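Local coordinates for protein prolyl oligopeptidase (Novosphingobium capsulatum, PDB 1YR2) that is a prolyl endopeptidase, a serine protease that probably hydrolyses oligopeptides after proline and, much less readily, after alanine, at residues 167-173 with 214-219; 221-227 with 243-249. All blocks are in the same frame, centred on the assembly; numbering follows the deposited sequence.

Contact 1. Residues 167-173 with 214-219; sequences AWAASDD and LAWLGN
Trp216, on the first strand of one beta-propeller blade, fits its indole against Ala169, near the end of the first strand of the preceding blade, and Ser171, just past it; this seam between blades is the contact. One face of the indole lies against Ser171. Ser171 CA stands 3.5 Å from the centroid of the five-membered Trp216 ring, almost on its normal, in a CH-pi contact, while Ser171 CB reaches Trp216 CD2 at 3.7 Å. At the ring edge, Trp216 NE1 donates to Ala169 O over 2.9 Å with an N-H...O angle of 163°. The oxygen is near the indole plane, but the nitrogen stands well above the carbonyl plane of Ala169. CG of Trp216 is anti to its carbonyl carbon (chi1 -77°), which carries the ring across to the other strand, where face contact and edge bond together fix its rotation. On the Leu214 side of the indole the seam turns apolar, with Ala169 CB 4.0 Å from Leu214 CB. In the propeller, Ser171 and Asp173 belong to the tight turn leading into strand 176-183: Ser171 OG donates to Asp173 OD1 at 3.0 Å and is itself met by Leu176 N, while Arg175 N also binds Asp173 OD1. Asn219 packs onto this turn with its amide stacked on the Asp173 carboxylate, planes 5° apart, and its OD1 takes a weak bond from Asp173 N at 2.8 Å. Near Asp172, Gly218 passes through a positive phi, and a water accepts from Gly218 N at 2.9 Å and donates to Trp216 O. Gly218 O is buried here with no partner in the model. The other side of strand 163-170 meets the blade before it, where Trp168 and Ala170 both rest on Phe122.

Contact 2. Residues 221-227 with 243-249; sequences ALLYSRF and QTVWLHR
Arg226 lays its aliphatic chain over the indole of Trp246, diagonally across two antiparallel strands, Trp246 being the partner not of Arg226 but of Tyr224. Arg226 CG touches Trp246 CD1 at 3.4 Å, and its CD sits over the five-membered ring, 3.9 Å from the centroid, as a CH-pi contact. A bend at chi3 (-72°) turns the guanidinium back to its own chain, where NE and NH2 both grip Phe227 O just past the strand, NH2 at 3.1 Å. Cut back to an alanine, this position would probably leave that indole face without its cover and Phe227 O without both donors. Trp246 is held from its own strand too, NE1 donating to Thr244 OG1 at 2.7 Å. Next along, Tyr224 rests its CZ 3.8 Å from Trp246 CB. On the reverse face Leu223 CD2 meets Leu247 CD1 at 3.9 Å, and where the connecting loop leaves, Gln243 CB lies over the Phe227 ring. Paired backbone bonds join Leu222 with His248, Tyr224 with Trp246 and Arg226 with Thr244. Further out, Asp257 binds both Tyr224 OH and His248 ND1, and His271 serves Ser225 OG through its backbone O and Gln243 OE1 through its N. These are the two middle strands of a propeller blade: the Tyr224 face packs on strand 204-210 of the preceding blade, the Leu223 face on strand 270-275 of the next, and strand 258-261 runs alongside 244-249.

Overall arrangement
Coming from the N terminus, the chain runs along strand 163-170 and through three further strands to complete one blade, then starts the next with strand 215-216; contact 1 closes that long excursion by joining the first strands of the two blades. A short turn leads into strand 221-226, and contact 2 closes the following loop, partly unmodelled, by bringing 244-249 back antiparallel. The two loops come in series, neither nested nor crossed. They meet inside the later of these two blades, where Leu223 N probably donates to Ala215 O and Leu217 packs on Leu247. Contact 1 thus ties blade to blade, contact 2 builds the blade itself, both within the seven-bladed propeller.

Contact 1. Residues 167-173 with 214-219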
# COMPACT_ATOMS: atom_id res chain seq x y z
N ALA A 167 -10.21 -10.45 -14.80
CA ALA A 167 -10.46 -11.46 -13.76
C ALA A 167 -10.54 -12.84 -14.35
O ALA A 167 -10.78 -12.99 -15.55
CB ALA A 167 -11.77 -11.14 -13.02
N TRP A 168 -10.34 -13.89 -13.52
CA TRP A 168 -10.46 -15.27 -13.99
C TRP A 168 -10.99 -16.13 -12.84
O TRP A 168 -10.80 -15.77 -11.72
CB TRP A 168 -9.16 -15.83 -14.53
CG TRP A 168 -8.00 -15.78 -13.61
CD1 TRP A 168 -7.11 -14.79 -13.51
CD2 TRP A 168 -7.61 -16.78 -12.64
NE1 TRP A 168 -6.18 -15.08 -12.55
CE2 TRP A 168 -6.47 -16.29 -11.99
CE3 TRP A 168 -8.09 -18.02 -12.28
CZ2 TRP A 168 -5.79 -16.99 -11.00
CZ3 TRP A 168 -7.41 -18.74 -11.28
CH2 TRP A 168 -6.28 -18.22 -10.66
N ALA A 169 -11.64 -17.23 -13.18
CA ALA A 169 -12.19 -18.16 -12.23
C ALA A 169 -12.23 -19.51 -12.88
O ALA A 169 -12.85 -19.70 -13.94
CB ALA A 169 -13.55 -17.74 -11.77
N ALA A 170 -11.59 -20.48 -12.25
CA ALA A 170 -11.71 -21.85 -12.68
C ALA A 170 -13.02 -22.45 -12.14
O ALA A 170 -13.46 -22.14 -11.01
CB ALA A 170 -10.55 -22.64 -12.20
N SER A 171 -13.61 -23.37 -12.91
CA SER A 171 -14.79 -24.10 -12.48
C SER A 171 -14.51 -24.98 -11.27
O SER A 171 -13.35 -25.27 -10.91
CB SER A 171 -15.37 -24.94 -13.65
OG SER A 171 -14.47 -25.96 -14.08
N ASP A 172 -15.58 -25.46 -10.63
CA ASP A 172 -15.44 -26.21 -9.37
C ASP A 172 -14.58 -27.45 -9.54
O ASP A 172 -13.80 -27.82 -8.64
CB ASP A 172 -16.81 -26.59 -8.79
CG ASP A 172 -17.56 -25.40 -8.16
OD1 ASP A 172 -17.01 -24.26 -8.14
OD2 ASP A 172 -18.71 -25.52 -7.65
N ASP A 173 -14.67 -28.10 -10.70
CA ASP A 173 -13.87 -29.31 -10.94
C ASP A 173 -12.61 -29.05 -11.79
O ASP A 173 -11.89 -29.98 -12.15
CB ASP A 173 -14.72 -30.40 -11.58
CG ASP A 173 -15.13 -30.05 -13.01
OD1 ASP A 173 -14.75 -28.94 -13.52
OD2 ASP A 173 -15.88 -30.82 -13.68
N LEU A 214 -17.20 -13.24 -11.06
CA LEU A 214 -17.32 -14.41 -11.90
C LEU A 214 -17.50 -15.48 -10.85
O LEU A 214 -16.65 -15.64 -9.97
CB LEU A 214 -16.03 -14.67 -12.66
CG LEU A 214 -15.58 -13.64 -13.66
CD1 LEU A 214 -14.22 -14.03 -14.20
CD2 LEU A 214 -16.60 -13.46 -14.76
N ALA A 215 -18.61 -16.17 -10.88
CA ALA A 215 -18.84 -17.21 -9.87
C ALA A 215 -19.47 -18.41 -10.50
O ALA A 215 -20.59 -18.34 -11.01
CB ALA A 215 -19.72 -16.71 -8.76
N TRP A 216 -18.78 -19.55 -10.41
CA TRP A 216 -19.30 -20.76 -11.02
C TRP A 216 -20.39 -21.37 -10.13
O TRP A 216 -20.27 -21.39 -8.90
CB TRP A 216 -18.17 -21.79 -11.20
CG TRP A 216 -17.26 -21.48 -12.36
CD1 TRP A 216 -16.13 -20.71 -12.35
CD2 TRP A 216 -17.43 -21.91 -13.71
NE1 TRP A 216 -15.57 -20.67 -13.59
CE2 TRP A 216 -16.35 -21.38 -14.46
CE3 TRP A 216 -18.36 -22.72 -14.36
CZ2 TRP A 216 -16.20 -21.60 -15.82
CZ3 TRP A 216 -18.22 -22.95 -15.69
CH2 TRP A 216 -17.12 -22.42 -16.42
N LEU A 217 -21.45 -21.84 -10.77
CA LEU A 217 -22.49 -22.62 -10.16
C LEU A 217 -22.24 -24.03 -10.66
O LEU A 217 -22.65 -24.40 -11.75
CB LEU A 217 -23.83 -22.09 -10.58
CG LEU A 217 -25.04 -22.64 -9.85
CD1 LEU A 217 -25.28 -21.92 -8.57
CD2 LEU A 217 -26.26 -22.59 -10.77
N GLY A 218 -21.51 -24.79 -9.88
CA GLY A 218 -20.99 -26.08 -10.31
C GLY A 218 -20.01 -25.99 -11.47
O GLY A 218 -19.17 -25.08 -11.48
N ASN A 219 -20.07 -26.95 -12.40
CA ASN A 219 -19.07 -27.05 -13.47
C ASN A 219 -19.48 -26.54 -14.84
O ASN A 219 -18.63 -26.49 -15.72
CB ASN A 219 -18.58 -28.49 -13.56
CG ASN A 219 -18.12 -29.01 -12.19
OD1 ASN A 219 -17.35 -28.35 -11.52
ND2 ASN A 219 -18.60 -30.14 -11.79
O HOH W 1 -20.63 -24.07 -7.22

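Contact 2. Residues 221-227 with 243-249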
# COMPACT_ATOMS: atom_id res chain seq x y z
N ALA A 221 -22.09 -23.71 -15.32
CA ALA A 221 -22.88 -22.48 -15.34
C ALA A 221 -22.15 -21.44 -14.51
O ALA A 221 -21.45 -21.78 -13.55
CB ALA A 221 -24.28 -22.71 -14.77
N LEU A 222 -22.36 -20.18 -14.87
CA LEU A 222 -21.63 -19.05 -14.32
C LEU A 222 -22.59 -17.91 -13.99
O LEU A 222 -23.39 -17.52 -14.85
CB LEU A 222 -20.62 -18.54 -15.35
CG LEU A 222 -19.65 -17.50 -14.78
CD1 LEU A 222 -18.49 -18.13 -14.06
CD2 LEU A 222 -19.15 -16.56 -15.82
N LEU A 223 -22.55 -17.43 -12.76
CA LEU A 223 -23.25 -16.21 -12.35
C LEU A 223 -22.39 -14.97 -12.59
O LEU A 223 -21.19 -14.97 -12.30
CB LEU A 223 -23.57 -16.24 -10.85
CG LEU A 223 -24.59 -17.25 -10.39
CD1 LEU A 223 -24.47 -17.49 -8.89
CD2 LEU A 223 -25.99 -16.80 -10.71
N TYR A 224 -23.03 -13.93 -13.10
CA TYR A 224 -22.36 -12.70 -13.44
C TYR A 224 -23.36 -11.54 -13.35
O TYR A 224 -24.57 -11.74 -13.25
CB TYR A 224 -21.76 -12.79 -14.86
CG TYR A 224 -22.79 -12.85 -15.99
CD1 TYR A 224 -23.43 -14.05 -16.34
CD2 TYR A 224 -23.12 -11.71 -16.71
CE1 TYR A 224 -24.36 -14.08 -17.34
CE2 TYR A 224 -24.09 -11.73 -17.70
CZ TYR A 224 -24.67 -12.94 -18.05
OH TYR A 224 -25.58 -12.96 -19.08
N SER A 225 -22.84 -10.33 -13.34
CA SER A 225 -23.67 -9.14 -13.33
C SER A 225 -23.48 -8.36 -14.61
O SER A 225 -22.39 -8.33 -15.18
CB SER A 225 -23.31 -8.27 -12.12
OG SER A 225 -23.47 -9.02 -10.91
N ARG A 226 -24.57 -7.77 -15.08
CA ARG A 226 -24.59 -7.04 -16.33
C ARG A 226 -25.61 -5.88 -16.26
O ARG A 226 -26.39 -5.78 -15.33
CB ARG A 226 -24.95 -7.94 -17.49
CG ARG A 226 -26.34 -8.59 -17.42
CD ARG A 226 -26.79 -9.18 -18.79
NE ARG A 226 -27.10 -8.06 -19.67
CZ ARG A 226 -27.37 -8.16 -20.97
NH1 ARG A 226 -27.44 -9.35 -21.55
NH2 ARG A 226 -27.60 -7.04 -21.68
N PHE A 227 -25.57 -5.05 -17.30
CA PHE A 227 -26.48 -3.93 -17.49
C PHE A 227 -27.17 -4.08 -18.84
O PHE A 227 -26.75 -4.86 -19.67
CB PHE A 227 -25.74 -2.60 -17.49
CG PHE A 227 -25.14 -2.26 -16.16
CD1 PHE A 227 -23.93 -2.84 -15.75
CD2 PHE A 227 -25.76 -1.35 -15.33
CE1 PHE A 227 -23.36 -2.52 -14.48
CE2 PHE A 227 -25.21 -1.05 -14.10
CZ PHE A 227 -23.99 -1.66 -13.68
N GLN A 243 -28.28 -2.64 -12.57
CA GLN A 243 -27.45 -3.80 -12.67
C GLN A 243 -28.23 -5.07 -12.24
O GLN A 243 -29.00 -5.07 -11.26
CB GLN A 243 -26.21 -3.63 -11.80
CG GLN A 243 -25.22 -4.79 -11.98
CD GLN A 243 -23.91 -4.61 -11.20
OE1 GLN A 243 -23.93 -4.23 -10.02
NE2 GLN A 243 -22.76 -4.84 -11.88
N THR A 244 -28.07 -6.15 -12.97
CA THR A 244 -28.79 -7.41 -12.70
C THR A 244 -27.87 -8.63 -12.72
O THR A 244 -26.90 -8.64 -13.44
CB THR A 244 -30.00 -7.60 -13.64
OG1 THR A 244 -29.56 -7.53 -15.00
CG2 THR A 244 -30.94 -6.45 -13.54
N VAL A 245 -28.17 -9.60 -11.87
CA VAL A 245 -27.42 -10.86 -11.78
C VAL A 245 -28.15 -11.88 -12.65
O VAL A 245 -29.36 -12.00 -12.55
CB VAL A 245 -27.33 -11.34 -10.33
CG1 VAL A 245 -26.52 -12.67 -10.26
CG2 VAL A 245 -26.71 -10.32 -9.48
N TRP A 246 -27.39 -12.53 -13.55
CA TRP A 246 -27.85 -13.59 -14.46
C TRP A 246 -27.01 -14.85 -14.35
O TRP A 246 -25.87 -14.80 -13.84
CB TRP A 246 -27.77 -13.10 -15.90
CG TRP A 246 -28.62 -11.96 -16.23
CD1 TRP A 246 -28.47 -10.64 -15.82
CD2 TRP A 246 -29.79 -11.98 -17.06
NE1 TRP A 246 -29.47 -9.86 -16.35
CE2 TRP A 246 -30.28 -10.65 -17.14
CE3 TRP A 246 -30.47 -13.00 -17.77
CZ2 TRP A 246 -31.42 -10.31 -17.88
CZ3 TRP A 246 -31.59 -12.67 -18.49
CH2 TRP A 246 -32.07 -11.33 -18.54
N LEU A 247 -27.56 -15.95 -14.88
CA LEU A 247 -26.91 -17.26 -14.90
C LEU A 247 -26.74 -17.62 -16.36
O LEU A 247 -27.70 -17.67 -17.13
CB LEU A 247 -27.73 -18.32 -14.18
CG LEU A 247 -27.17 -19.74 -14.13
CD1 LEU A 247 -25.92 -19.73 -13.23
CD2 LEU A 247 -28.19 -20.72 -13.63
N HIS A 248 -25.50 -17.89 -16.74
CA HIS A 248 -25.21 -18.40 -18.06
C HIS A 248 -24.95 -19.90 -18.02
O HIS A 248 -24.05 -20.36 -17.28
CB HIS A 248 -23.99 -17.72 -18.68
CG HIS A 248 -23.63 -18.27 -20.02
ND1 HIS A 248 -24.47 -18.18 -21.10
CD2 HIS A 248 -22.53 -18.97 -20.44
CE1 HIS A 248 -23.90 -18.77 -22.15
NE2 HIS A 248 -22.74 -19.27 -21.77
N ARG A 249 -25.64 -20.65 -18.87
CA ARG A 249 -25.36 -22.09 -19.03
C ARG A 249 -24.44 -22.37 -20.20
O ARG A 249 -24.63 -21.90 -21.30
CB ARG A 249 -26.67 -22.88 -19.13
CG ARG A 249 -27.40 -22.90 -17.75
CD ARG A 249 -28.68 -23.73 -17.78
NE ARG A 249 -29.35 -23.76 -16.48
CZ ARG A 249 -30.31 -22.92 -16.12
NH1 ARG A 249 -30.73 -21.95 -16.93
NH2 ARG A 249 -30.85 -23.06 -14.93